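Local coordinates for alcohol dehydrogenase superfamily protein (Novosphingobium aromaticivorans, PDB 3GAZ), which probably works as an NADP-dependent oxidoreductase of the medium-chain alcohol dehydrogenase superfamily, with a substrate that is not specified, at residues Q38-P46 with M125-V134; Q215-G226 with A235-L246. All coordinates share one frame; numbering follows the deposited sequence.

Contact 1 (Q38-P46 with M125-V134); sequences QIEASGTNP and MRQASVLPLV
Ala41 and Gly43 press against Met125 and Ser129 where strand 41-43 of the GroES-like domain's sheet, flanked by strands 70-78 and 332-334, packs on the short helix 125-129. Glu40 and Ala41 both face Ala72 of strand 70-78, a classic beta bulge where the chain turns a corner. Strand 41-43 then runs 7.0 Å from the helix axis with a 28° angle between their directions. No hydrogen bond spans the two segments, so the evidence for close fit is steric. Ala41 CB lies 3.2 Å from the carbonyl Met125 O, and 3.6 Å separates Ala41 CB from Ser129 CB. Ser129 turns back to its own helix, OG donating a hydrogen bond to Arg126 O.

The Glu40 end is the more solvent-accessible, Glu40 and Met125 both being partly exposed. The extended chain of Glu40 crosses the bent selenomethionine Met125, whose CG is 3.6 Å from Glu40 OE1 and whose CE is 3.6 Å from Glu40 OE2; OE2 also hydrogen-bonds Thr74 OG1. Shortening Glu40 to an alanine would probably uncover CG and CE of Met125 and leave the Thr74 hydroxyl without its mate. Beyond the strand, CG anti to the backbone N (chi1 176°) carries the Leu133 branch toward Asn45, where CD2 crosses the side chain obliquely, 3.5 Å from Asn45 CG; a bound calcium ion lies about 5 Å from that asparagine side chain.

At Gly43 a beta carbon would collide with Ser129 O; the glycine CA instead makes a CA-H...O contact with that oxygen at 3.3 Å (149° at the hydrogen).

Contact 2 (Q215-G226 with A235-L246); sequences QGFDLVYDTLGG and AVKRFGHVVSCL
Strands 219-222 and 240-244 run parallel, 4.7 Å apart and 15° askew, and the bonds from Val220 N to His241 O, Val243 N to Val220 O and Asp222 N to Val243 O hold Val220 opposite Val242 and Asp222 opposite Ser244. Val243 CG2 sits over one face of the Tyr221 ring, 3.6 Å from its centroid and 20° off the normal. Cys245 SG lies at the edge of that ring, 3.9 Å from Tyr221 CE1, while the phenol OH hydrogen-bonds Thr137 O. On the sheet's other face, Val220 CB meets Val242 CG2 at 4.1 Å.

Asp222 is gripped through both carboxylate oxygens. OD1 accepts from Leu224 N, from above the carboxylate plane, as an Asx turn, and from Gly225 N (2.7 Å) as an Asx motif; OD2 takes Ser244 OG (2.9 Å), which accepts from Leu246 N.

At the partly exposed start, Lys237 NZ meets Asp218 OD1 in a 2.9 Å salt bridge from above the carboxylate plane, the lysine chain bending at chi3 (-64°), and a water joins NZ to Gly216 O.

Helix 227-235 connects the two strands in a beta-alpha-beta crossover, the repeating element of a Rossmann-type nucleotide-binding fold.

From the N terminus, the chain passes through 38-46 and runs on for 78 residues, mostly loop and strand, before 125-134 closes contact 1 against it. Contact 2 comes later and far more locally: just eight residues, all helical, part 215-226 from 235-246. The two are in series, neither nested nor crossed, and their centres lie 28 Å apart, with nearest atoms about 6 Å from each other. Contact 1 packs the GroES-like sheet against the chain entering helix 132-145; contact 2 joins adjacent strands of the six-stranded parallel sheet. That helix bridges them: it starts within contact 1, and Tyr221 of contact 2 reaches it through its hydroxyl.

Contact 1 (Q38-P46 with M125-V134)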
loop_
_atom_site.group_PDB
_atom_site.type_symbol
_atom_site.label_atom_id
_atom_site.label_comp_id
_atom_site.label_asym_id
_atom_site.label_seq_id
_atom_site.Cartn_x
_atom_site.Cartn_y
_atom_site.Cartn_z
ATOM N N GLN A 38 -10.606 -16.670 9.047
ATOM C CA GLN A 38 -11.888 -16.243 9.575
ATOM C C GLN A 38 -11.445 -15.588 10.872
ATOM O O GLN A 38 -11.008 -16.269 11.802
ATOM C CB GLN A 38 -12.785 -17.442 9.856
ATOM C CG GLN A 38 -14.138 -17.070 10.433
ATOM C CD GLN A 38 -15.106 -18.233 10.417
ATOM O OE1 GLN A 38 -14.802 -19.317 10.918
ATOM N NE2 GLN A 38 -16.284 -18.013 9.842
ATOM N N ILE A 39 -11.526 -14.265 10.912
ATOM C CA ILE A 39 -11.087 -13.497 12.068
ATOM C C ILE A 39 -12.048 -13.549 13.247
ATOM O O ILE A 39 -13.220 -13.194 13.122
ATOM C CB ILE A 39 -10.849 -12.021 11.668
ATOM C CG1 ILE A 39 -9.800 -11.955 10.550
ATOM C CG2 ILE A 39 -10.398 -11.216 12.885
ATOM C CD1 ILE A 39 -9.575 -10.556 9.975
ATOM N N GLU A 40 -11.540 -13.989 14.394
ATOM C CA GLU A 40 -12.356 -14.078 15.599
ATOM C C GLU A 40 -12.078 -12.915 16.556
ATOM O O GLU A 40 -12.964 -12.483 17.293
ATOM C CB GLU A 40 -12.126 -15.437 16.281
ATOM C CG GLU A 40 -12.634 -16.597 15.419
ATOM C CD GLU A 40 -12.401 -17.971 16.025
ATOM O OE1 GLU A 40 -12.706 -18.162 17.221
ATOM O OE2 GLU A 40 -11.927 -18.867 15.292
ATOM N N ALA A 41 -10.853 -12.400 16.522
ATOM C CA ALA A 41 -10.461 -11.276 17.364
ATOM C C ALA A 41 -9.491 -10.375 16.602
ATOM O O ALA A 41 -8.575 -10.857 15.925
ATOM C CB ALA A 41 -9.814 -11.775 18.656
ATOM N N SER A 42 -9.711 -9.067 16.713
ATOM C CA SER A 42 -8.884 -8.068 16.048
ATOM C C SER A 42 -8.188 -7.225 17.122
ATOM O O SER A 42 -8.847 -6.617 17.968
ATOM C CB SER A 42 -9.765 -7.180 15.156
ATOM O OG SER A 42 -9.023 -6.150 14.516
ATOM N N GLY A 43 -6.860 -7.201 17.092
ATOM C CA GLY A 43 -6.111 -6.437 18.077
ATOM C C GLY A 43 -5.910 -5.000 17.639
ATOM O O GLY A 43 -5.463 -4.749 16.522
ATOM N N THR A 44 -6.232 -4.052 18.518
ATOM C CA THR A 44 -6.086 -2.640 18.192
ATOM C C THR A 44 -4.704 -2.106 18.532
ATOM O O THR A 44 -3.952 -2.716 19.287
ATOM C CB THR A 44 -7.117 -1.761 18.950
ATOM O OG1 THR A 44 -6.794 -1.741 20.347
ATOM C CG2 THR A 44 -8.530 -2.305 18.767
ATOM N N ASN A 45 -4.372 -0.960 17.950
ATOM C CA ASN A 45 -3.101 -0.299 18.217
ATOM C C ASN A 45 -3.299 1.194 18.002
ATOM O O ASN A 45 -4.073 1.606 17.138
ATOM C CB ASN A 45 -1.992 -0.819 17.290
ATOM C CG ASN A 45 -1.561 -2.244 17.624
ATOM O OD1 ASN A 45 -1.897 -3.192 16.912
ATOM N ND2 ASN A 45 -0.814 -2.397 18.712
ATOM N N PRO A 46 -2.615 2.025 18.800
ATOM C CA PRO A 46 -2.731 3.479 18.678
ATOM C C PRO A 46 -2.580 3.983 17.241
ATOM O O PRO A 46 -3.289 4.900 16.827
ATOM C CB PRO A 46 -1.615 3.987 19.587
ATOM C CG PRO A 46 -1.571 2.947 20.664
ATOM C CD PRO A 46 -1.661 1.664 19.862
HETATM N N MSE A 125 -8.744 -16.124 21.894
HETATM C CA MSE A 125 -8.551 -15.368 20.661
HETATM C C MSE A 125 -8.247 -13.894 20.954
HETATM O O MSE A 125 -7.430 -13.271 20.270
HETATM C CB MSE A 125 -9.786 -15.496 19.765
HETATM C CG MSE A 125 -9.927 -16.867 19.081
HETATM SE SE MSE A 125 -8.720 -17.138 17.735
HETATM C CE MSE A 125 -9.023 -18.884 17.344
ATOM N N ARG A 126 -8.901 -13.339 21.971
ATOM C CA ARG A 126 -8.673 -11.944 22.345
ATOM C C ARG A 126 -7.224 -11.744 22.783
ATOM O O ARG A 126 -6.550 -10.826 22.318
ATOM C CB ARG A 126 -9.622 -11.533 23.479
ATOM C CG ARG A 126 -10.979 -10.992 23.007
ATOM C CD ARG A 126 -12.011 -10.985 24.140
ATOM N NE ARG A 126 -11.495 -10.394 25.373
ATOM C CZ ARG A 126 -11.246 -9.098 25.550
ATOM N NH1 ARG A 126 -11.468 -8.231 24.571
ATOM N NH2 ARG A 126 -10.764 -8.669 26.711
ATOM N N GLN A 127 -6.746 -12.614 23.671
ATOM C CA GLN A 127 -5.376 -12.528 24.172
ATOM C C GLN A 127 -4.327 -12.601 23.065
ATOM O O GLN A 127 -3.363 -11.838 23.061
ATOM C CB GLN A 127 -5.096 -13.653 25.170
ATOM C CG GLN A 127 -5.718 -13.487 26.537
ATOM C CD GLN A 127 -5.418 -14.680 27.429
ATOM O OE1 GLN A 127 -5.767 -15.813 27.100
ATOM N NE2 GLN A 127 -4.760 -14.434 28.557
ATOM N N ALA A 128 -4.507 -13.538 22.141
ATOM C CA ALA A 128 -3.563 -13.715 21.048
ATOM C C ALA A 128 -3.592 -12.555 20.055
ATOM O O ALA A 128 -2.559 -12.187 19.502
ATOM C CB ALA A 128 -3.851 -15.024 20.327
ATOM N N SER A 129 -4.773 -11.978 19.842
ATOM C CA SER A 129 -4.922 -10.877 18.890
ATOM C C SER A 129 -4.156 -9.590 19.226
ATOM O O SER A 129 -3.832 -8.815 18.328
ATOM C CB SER A 129 -6.404 -10.539 18.703
ATOM O OG SER A 129 -6.924 -9.854 19.832
ATOM N N VAL A 130 -3.860 -9.356 20.500
ATOM C CA VAL A 130 -3.150 -8.132 20.887
ATOM C C VAL A 130 -1.643 -8.312 21.012
ATOM O O VAL A 130 -0.935 -7.390 21.408
ATOM C CB VAL A 130 -3.668 -7.581 22.234
ATOM C CG1 VAL A 130 -5.129 -7.215 22.117
ATOM C CG2 VAL A 130 -3.455 -8.618 23.345
ATOM N N LEU A 131 -1.151 -9.490 20.647
ATOM C CA LEU A 131 0.273 -9.796 20.771
ATOM C C LEU A 131 1.209 -9.503 19.579
ATOM O O LEU A 131 2.283 -8.934 19.758
ATOM C CB LEU A 131 0.407 -11.273 21.166
ATOM C CG LEU A 131 1.559 -11.769 22.042
ATOM C CD1 LEU A 131 1.699 -10.915 23.295
ATOM C CD2 LEU A 131 1.276 -13.226 22.423
ATOM N N PRO A 132 0.808 -9.875 18.351
ATOM C CA PRO A 132 1.638 -9.661 17.152
ATOM C C PRO A 132 2.510 -8.402 17.021
ATOM O O PRO A 132 3.725 -8.479 17.175
ATOM C CB PRO A 132 0.633 -9.801 16.013
ATOM C CG PRO A 132 -0.290 -10.866 16.539
ATOM C CD PRO A 132 -0.522 -10.390 17.976
ATOM N N LEU A 133 1.908 -7.252 16.737
ATOM C CA LEU A 133 2.693 -6.026 16.561
ATOM C C LEU A 133 3.642 -5.682 17.697
ATOM O O LEU A 133 4.841 -5.498 17.468
ATOM C CB LEU A 133 1.787 -4.816 16.303
ATOM C CG LEU A 133 2.538 -3.474 16.215
ATOM C CD1 LEU A 133 3.577 -3.523 15.089
ATOM C CD2 LEU A 133 1.547 -2.344 15.976
ATOM N N VAL A 134 3.123 -5.586 18.916
ATOM C CA VAL A 134 3.981 -5.233 20.034
ATOM C C VAL A 134 5.068 -6.263 20.314
ATOM O O VAL A 134 6.175 -5.889 20.685
ATOM C CB VAL A 134 3.166 -4.943 21.336
ATOM C CG1 VAL A 134 2.207 -3.780 21.091
ATOM C CG2 VAL A 134 2.420 -6.183 21.798
#

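Contact 2 (Q215-G226 with A235-L246)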
loop_
_atom_site.group_PDB
_atom_site.type_symbol
_atom_site.label_atom_id
_atom_site.label_comp_id
_atom_site.label_asym_id
_atom_site.label_seq_id
_atom_site.Cartn_x
_atom_site.Cartn_y
_atom_site.Cartn_z
ATOM N N GLN A 215 26.441 2.893 37.250
ATOM C CA GLN A 215 27.058 2.585 35.961
ATOM C C GLN A 215 26.106 2.790 34.782
ATOM O O GLN A 215 26.521 3.200 33.694
ATOM C CB GLN A 215 27.538 1.130 35.932
ATOM C CG GLN A 215 28.661 0.790 36.898
ATOM C CD GLN A 215 29.888 1.651 36.690
ATOM O OE1 GLN A 215 30.105 2.626 37.409
ATOM N NE2 GLN A 215 30.693 1.303 35.693
ATOM N N GLY A 216 24.829 2.503 35.004
ATOM C CA GLY A 216 23.859 2.614 33.933
ATOM C C GLY A 216 23.493 1.203 33.518
ATOM O O GLY A 216 23.981 0.239 34.110
ATOM N N PHE A 217 22.653 1.072 32.497
ATOM C CA PHE A 217 22.200 -0.236 32.023
ATOM C C PHE A 217 22.836 -0.640 30.686
ATOM O O PHE A 217 23.067 0.207 29.826
ATOM C CB PHE A 217 20.675 -0.214 31.865
ATOM C CG PHE A 217 19.937 0.222 33.102
ATOM C CD1 PHE A 217 19.459 -0.716 34.015
ATOM C CD2 PHE A 217 19.733 1.573 33.364
ATOM C CE1 PHE A 217 18.786 -0.310 35.170
ATOM C CE2 PHE A 217 19.063 1.988 34.514
ATOM C CZ PHE A 217 18.590 1.046 35.418
ATOM N N ASP A 218 23.102 -1.935 30.511
ATOM C CA ASP A 218 23.693 -2.426 29.263
ATOM C C ASP A 218 22.782 -2.134 28.070
ATOM O O ASP A 218 23.249 -1.779 26.983
ATOM C CB ASP A 218 23.918 -3.939 29.313
ATOM C CG ASP A 218 24.898 -4.362 30.389
ATOM O OD1 ASP A 218 25.979 -3.744 30.494
ATOM O OD2 ASP A 218 24.588 -5.326 31.120
ATOM N N LEU A 219 21.477 -2.288 28.283
ATOM C CA LEU A 219 20.499 -2.075 27.220
ATOM C C LEU A 219 19.284 -1.276 27.687
ATOM O O LEU A 219 18.704 -1.576 28.726
ATOM C CB LEU A 219 20.043 -3.440 26.686
ATOM C CG LEU A 219 18.998 -3.515 25.570
ATOM C CD1 LEU A 219 19.478 -2.752 24.333
ATOM C CD2 LEU A 219 18.758 -4.986 25.231
ATOM N N VAL A 220 18.912 -0.249 26.925
ATOM C CA VAL A 220 17.742 0.562 27.259
ATOM C C VAL A 220 16.751 0.557 26.095
ATOM O O VAL A 220 17.108 0.903 24.968
ATOM C CB VAL A 220 18.112 2.032 27.551
ATOM C CG1 VAL A 220 16.844 2.826 27.880
ATOM C CG2 VAL A 220 19.102 2.113 28.720
ATOM N N TYR A 221 15.511 0.158 26.360
ATOM C CA TYR A 221 14.504 0.145 25.308
ATOM C C TYR A 221 13.469 1.239 25.538
ATOM O O TYR A 221 12.665 1.167 26.467
ATOM C CB TYR A 221 13.792 -1.212 25.226
ATOM C CG TYR A 221 13.075 -1.431 23.901
ATOM C CD1 TYR A 221 12.293 -0.424 23.334
ATOM C CD2 TYR A 221 13.186 -2.638 23.216
ATOM C CE1 TYR A 221 11.640 -0.611 22.113
ATOM C CE2 TYR A 221 12.535 -2.838 21.992
ATOM C CZ TYR A 221 11.766 -1.819 21.448
ATOM O OH TYR A 221 11.125 -2.000 20.241
ATOM N N ASP A 222 13.501 2.254 24.681
ATOM C CA ASP A 222 12.563 3.359 24.757
ATOM C C ASP A 222 11.307 3.011 23.969
ATOM O O ASP A 222 11.366 2.824 22.756
ATOM C CB ASP A 222 13.195 4.626 24.170
ATOM C CG ASP A 222 12.177 5.714 23.909
ATOM O OD1 ASP A 222 11.315 5.944 24.782
ATOM O OD2 ASP A 222 12.237 6.345 22.833
ATOM N N THR A 223 10.170 2.914 24.655
ATOM C CA THR A 223 8.919 2.607 23.971
ATOM C C THR A 223 8.017 3.832 23.953
ATOM O O THR A 223 6.889 3.764 23.464
ATOM C CB THR A 223 8.125 1.480 24.666
ATOM O OG1 THR A 223 7.487 2.003 25.839
ATOM C CG2 THR A 223 9.035 0.334 25.049
ATOM N N LEU A 224 8.510 4.948 24.481
ATOM C CA LEU A 224 7.713 6.167 24.546
ATOM C C LEU A 224 8.164 7.276 23.594
ATOM O O LEU A 224 7.338 8.027 23.079
ATOM C CB LEU A 224 7.690 6.685 25.990
ATOM C CG LEU A 224 6.997 5.743 26.984
ATOM C CD1 LEU A 224 7.211 6.217 28.414
ATOM C CD2 LEU A 224 5.510 5.679 26.657
ATOM N N GLY A 225 9.470 7.381 23.368
ATOM C CA GLY A 225 9.983 8.397 22.466
ATOM C C GLY A 225 10.081 9.786 23.070
ATOM O O GLY A 225 9.922 9.967 24.279
ATOM N N GLY A 226 10.345 10.770 22.215
ATOM C CA GLY A 226 10.460 12.142 22.674
ATOM C C GLY A 226 11.481 12.305 23.783
ATOM O O GLY A 226 12.608 11.840 23.655
ATOM N N ALA A 235 20.515 7.047 30.813
ATOM C CA ALA A 235 20.569 5.830 31.624
ATOM C C ALA A 235 21.467 4.708 31.100
ATOM O O ALA A 235 21.815 3.794 31.849
ATOM C CB ALA A 235 19.153 5.292 31.818
ATOM N N VAL A 236 21.840 4.765 29.824
ATOM C CA VAL A 236 22.667 3.714 29.232
ATOM C C VAL A 236 24.107 3.702 29.755
ATOM O O VAL A 236 24.693 4.749 30.029
ATOM C CB VAL A 236 22.665 3.821 27.674
ATOM C CG1 VAL A 236 23.469 5.035 27.220
ATOM C CG2 VAL A 236 23.203 2.538 27.055
ATOM N N LYS A 237 24.660 2.499 29.897
ATOM C CA LYS A 237 26.025 2.296 30.378
ATOM C C LYS A 237 27.010 2.628 29.260
ATOM O O LYS A 237 26.635 2.631 28.092
ATOM C CB LYS A 237 26.201 0.832 30.812
ATOM C CG LYS A 237 27.603 0.442 31.263
ATOM C CD LYS A 237 27.682 -1.048 31.612
ATOM C CE LYS A 237 26.788 -1.399 32.801
ATOM N NZ LYS A 237 26.760 -2.863 33.103
ATOM N N ARG A 238 28.258 2.922 29.618
ATOM C CA ARG A 238 29.282 3.228 28.622
ATOM C C ARG A 238 29.421 2.013 27.715
ATOM O O ARG A 238 29.465 0.884 28.196
ATOM C CB ARG A 238 30.625 3.532 29.303
ATOM C CG ARG A 238 31.815 3.637 28.348
ATOM C CD ARG A 238 33.042 4.132 29.101
ATOM N NE ARG A 238 32.749 5.415 29.734
ATOM C CZ ARG A 238 32.536 6.541 29.059
ATOM N NH1 ARG A 238 32.599 6.544 27.734
ATOM N NH2 ARG A 238 32.219 7.654 29.708
ATOM N N PHE A 239 29.489 2.255 26.409
ATOM C CA PHE A 239 29.589 1.189 25.411
ATOM C C PHE A 239 28.247 0.456 25.299
ATOM O O PHE A 239 28.126 -0.531 24.569
ATOM C CB PHE A 239 30.679 0.168 25.776
ATOM C CG PHE A 239 32.043 0.769 25.998
ATOM C CD1 PHE A 239 32.568 1.701 25.107
ATOM C CD2 PHE A 239 32.811 0.381 27.093
ATOM C CE1 PHE A 239 33.838 2.238 25.302
ATOM C CE2 PHE A 239 34.084 0.909 27.296
ATOM C CZ PHE A 239 34.597 1.841 26.400
ATOM N N GLY A 240 27.246 0.947 26.027
ATOM C CA GLY A 240 25.925 0.333 26.006
ATOM C C GLY A 240 25.130 0.553 24.729
ATOM O O GLY A 240 25.600 1.207 23.796
ATOM N N HIS A 241 23.909 0.022 24.696
ATOM C CA HIS A 241 23.051 0.134 23.518
ATOM C C HIS A 241 21.651 0.623 23.876
ATOM O O HIS A 241 21.038 0.149 24.830
ATOM C CB HIS A 241 22.958 -1.235 22.829
ATOM C CG HIS A 241 22.461 -1.187 21.414
ATOM N ND1 HIS A 241 22.632 -2.234 20.534
ATOM C CD2 HIS A 241 21.795 -0.225 20.727
ATOM C CE1 HIS A 241 22.098 -1.921 19.366
ATOM N NE2 HIS A 241 21.583 -0.707 19.456
ATOM N N VAL A 242 21.150 1.572 23.097
ATOM C CA VAL A 242 19.811 2.113 23.301
ATOM C C VAL A 242 18.987 1.867 22.035
ATOM O O VAL A 242 19.458 2.123 20.930
ATOM C CB VAL A 242 19.858 3.638 23.577
ATOM C CG1 VAL A 242 18.439 4.211 23.619
ATOM C CG2 VAL A 242 20.576 3.906 24.907
ATOM N N VAL A 243 17.777 1.341 22.186
ATOM C CA VAL A 243 16.924 1.118 21.021
ATOM C C VAL A 243 15.586 1.813 21.260
ATOM O O VAL A 243 15.155 1.981 22.404
ATOM C CB VAL A 243 16.683 -0.396 20.747
ATOM C CG1 VAL A 243 18.017 -1.123 20.611
ATOM C CG2 VAL A 243 15.853 -1.014 21.862
ATOM N N SER A 244 14.940 2.236 20.182
ATOM C CA SER A 244 13.651 2.905 20.295
ATOM C C SER A 244 12.757 2.548 19.125
ATOM O O SER A 244 13.237 2.309 18.016
ATOM C CB SER A 244 13.836 4.426 20.333
ATOM O OG SER A 244 12.579 5.087 20.290
ATOM N N CYS A 245 11.453 2.502 19.381
ATOM C CA CYS A 245 10.488 2.207 18.333
ATOM C C CYS A 245 9.646 3.457 18.068
ATOM O O CYS A 245 8.605 3.397 17.423
ATOM C CB CYS A 245 9.599 1.020 18.732
ATOM S SG CYS A 245 8.728 1.185 20.302
ATOM N N LEU A 246 10.122 4.593 18.573
ATOM C CA LEU A 246 9.455 5.881 18.391
ATOM C C LEU A 246 10.493 6.992 18.294
ATOM O O LEU A 246 10.252 8.110 18.749
ATOM C CB LEU A 246 8.507 6.185 19.558
ATOM C CG LEU A 246 7.097 5.596 19.522
ATOM C CD1 LEU A 246 6.372 5.916 20.819
ATOM C CD2 LEU A 246 6.333 6.147 18.323
HETATM O O HOH W 1 28.954 3.733 32.447
HETATM O O HOH W 2 24.472 -2.461 34.455
#